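PDB 3GDC: multicopper oxidase from Arthrobacter sp. FB24, which probably oxidises phenolic substrates in the manner of a laccase, using copper ions to pass their electrons to dioxygen. Local coordinates for residues I16-D21 against V197-H202. Sequence-based numbering, arbitrary orientation.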
loop_
_atom_site.group_PDB
_atom_site.type_symbol
_atom_site.label_atom_id
_atom_site.label_comp_id
_atom_site.label_asym_id
_atom_site.label_seq_id
_atom_site.Cartn_x
_atom_site.Cartn_y
_atom_site.Cartn_z
ATOM N N ILE A 16 -3.705 26.452 8.574
ATOM C CA ILE A 16 -3.663 25.667 7.329
ATOM C C ILE A 16 -4.750 24.590 7.309
ATOM O O ILE A 16 -5.388 24.340 6.279
ATOM C CB ILE A 16 -2.255 25.054 7.121
ATOM C CG1 ILE A 16 -1.262 26.180 6.808
ATOM C CG2 ILE A 16 -2.267 23.979 6.007
ATOM C CD1 ILE A 16 0.170 25.728 6.571
ATOM N N LEU A 17 -4.966 23.971 8.470
ATOM C CA LEU A 17 -5.925 22.897 8.631
ATOM C C LEU A 17 -7.313 23.240 8.069
ATOM O O LEU A 17 -7.985 22.378 7.496
ATOM C CB LEU A 17 -6.025 22.534 10.115
ATOM C CG LEU A 17 -6.830 21.340 10.591
ATOM C CD1 LEU A 17 -6.157 20.038 10.138
ATOM C CD2 LEU A 17 -6.887 21.427 12.110
ATOM N N ARG A 18 -7.725 24.497 8.197
ATOM C CA ARG A 18 -9.070 24.890 7.788
ATOM C C ARG A 18 -9.127 26.026 6.758
ATOM O O ARG A 18 -10.204 26.543 6.458
ATOM C CB ARG A 18 -9.909 25.228 9.018
ATOM C CG ARG A 18 -10.189 24.029 9.913
ATOM C CD ARG A 18 -11.080 24.437 11.074
ATOM N NE ARG A 18 -11.413 23.309 11.946
ATOM C CZ ARG A 18 -10.745 22.975 13.045
ATOM N NH1 ARG A 18 -9.689 23.677 13.431
ATOM N NH2 ARG A 18 -11.146 21.932 13.763
ATOM N N ASP A 19 -7.975 26.371 6.189
ATOM C CA ASP A 19 -7.885 27.462 5.209
ATOM C C ASP A 19 -8.073 26.939 3.771
ATOM O O ASP A 19 -7.111 26.571 3.106
ATOM C CB ASP A 19 -6.537 28.187 5.369
ATOM C CG ASP A 19 -6.399 29.415 4.468
ATOM O OD1 ASP A 19 -7.333 29.725 3.699
ATOM O OD2 ASP A 19 -5.342 30.077 4.548
ATOM N N PHE A 20 -9.316 26.932 3.300
ATOM C CA PHE A 20 -9.625 26.587 1.916
ATOM C C PHE A 20 -9.690 27.875 1.097
ATOM O O PHE A 20 -10.561 28.730 1.313
ATOM C CB PHE A 20 -10.927 25.786 1.833
ATOM C CG PHE A 20 -10.837 24.441 2.504
ATOM C CD1 PHE A 20 -10.396 23.331 1.796
ATOM C CD2 PHE A 20 -11.148 24.303 3.855
ATOM C CE1 PHE A 20 -10.292 22.086 2.418
ATOM C CE2 PHE A 20 -11.039 23.069 4.492
ATOM C CZ PHE A 20 -10.612 21.958 3.771
ATOM N N ASP A 21 -8.721 28.022 0.205
ATOM C CA ASP A 21 -8.586 29.230 -0.584
ATOM C C ASP A 21 -9.494 29.155 -1.817
ATOM O O ASP A 21 -9.208 28.457 -2.797
ATOM C CB ASP A 21 -7.117 29.471 -0.958
ATOM C CG ASP A 21 -6.867 30.884 -1.490
ATOM O OD1 ASP A 21 -7.788 31.482 -2.087
ATOM O OD2 ASP A 21 -5.742 31.398 -1.305
ATOM N N VAL A 197 -6.320 19.290 17.537
ATOM C CA VAL A 197 -7.400 19.626 16.605
ATOM C C VAL A 197 -8.743 19.614 17.338
ATOM O O VAL A 197 -9.197 18.564 17.785
ATOM C CB VAL A 197 -7.451 18.624 15.435
ATOM C CG1 VAL A 197 -8.523 19.033 14.426
ATOM C CG2 VAL A 197 -6.094 18.528 14.755
ATOM N N LYS A 198 -9.383 20.779 17.451
ATOM C CA LYS A 198 -10.653 20.876 18.183
ATOM C C LYS A 198 -11.854 20.498 17.320
ATOM O O LYS A 198 -12.111 21.124 16.281
ATOM C CB LYS A 198 -10.826 22.273 18.795
ATOM C CG LYS A 198 -9.762 22.631 19.821
ATOM C CD LYS A 198 -10.039 24.006 20.469
ATOM C CE LYS A 198 -9.046 24.282 21.590
ATOM N NZ LYS A 198 -9.356 25.549 22.345
ATOM N N VAL A 199 -12.584 19.469 17.751
ATOM C CA VAL A 199 -13.803 19.009 17.066
ATOM C C VAL A 199 -14.935 18.800 18.087
ATOM O O VAL A 199 -14.686 18.746 19.288
ATOM C CB VAL A 199 -13.571 17.692 16.270
ATOM C CG1 VAL A 199 -12.529 17.882 15.140
ATOM C CG2 VAL A 199 -13.180 16.545 17.215
ATOM N N LYS A 200 -16.167 18.676 17.605
ATOM C CA LYS A 200 -17.318 18.502 18.490
ATOM C C LYS A 200 -17.841 17.068 18.462
ATOM O O LYS A 200 -17.960 16.471 17.400
ATOM C CB LYS A 200 -18.435 19.476 18.100
ATOM C CG LYS A 200 -18.099 20.932 18.361
ATOM C CD LYS A 200 -19.083 21.863 17.671
ATOM C CE LYS A 200 -18.448 23.228 17.439
ATOM N NZ LYS A 200 -19.369 24.163 16.749
ATOM N N GLN A 201 -18.164 16.526 19.638
ATOM C CA GLN A 201 -18.758 15.192 19.749
ATOM C C GLN A 201 -19.949 15.040 18.801
ATOM O O GLN A 201 -20.803 15.938 18.712
ATOM C CB GLN A 201 -19.196 14.943 21.203
ATOM C CG GLN A 201 -19.583 13.518 21.539
ATOM C CD GLN A 201 -20.087 13.378 22.974
ATOM O OE1 GLN A 201 -20.248 14.374 23.694
ATOM N NE2 GLN A 201 -20.351 12.145 23.389
ATOM N N HIS A 202 -19.970 13.921 18.076
ATOM C CA HIS A 202 -21.076 13.514 17.186
ATOM C C HIS A 202 -21.120 14.225 15.828
ATOM O O HIS A 202 -21.836 13.780 14.927
ATOM C CB HIS A 202 -22.457 13.611 17.881
ATOM C CG HIS A 202 -22.558 12.826 19.156
ATOM N ND1 HIS A 202 -22.327 11.468 19.217
ATOM C CD2 HIS A 202 -22.876 13.211 20.415
ATOM C CE1 HIS A 202 -22.486 11.052 20.462
ATOM N NE2 HIS A 202 -22.818 12.091 21.209
HETATM O O HOH W 1 -8.203 23.257 15.924
#
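R18 reaches from the C-terminal part of helix 13-18 to the backbone of strand 197-200, while L17 beside it packs against V197. That strand is an outermost strand of its five-stranded sheet in the second cupredoxin-like domain, and the contact joins it to helix 13-18. The arginine chain runs extended from CG to NE (chi3 178°), which carries the guanidinium across to the strand. There NH2 comes within 2.8 Å of K198 O, obliquely to the guanidinium plane. NH1 donates to a water lying in that plane at the edge of the group, 2.9 Å away, and the same water accepts from K198 N at 3.1 Å. NE forms a salt bridge with D163, which helps fix the direction of the guanidinium. Alongside, L17 CD2 meets V197 CG1 at 3.7 Å and lies 4.0 Å from V197 CG2. F192 of helix 191-194, touching both residues, and M165, lying against V197 and R18, add to the apolar surroundings of the buried L17-V197 pair. The chemistry is thus divided: a short apolar contact inside and, at its margin, an arginine held by D163 and linked to the strand backbone by water.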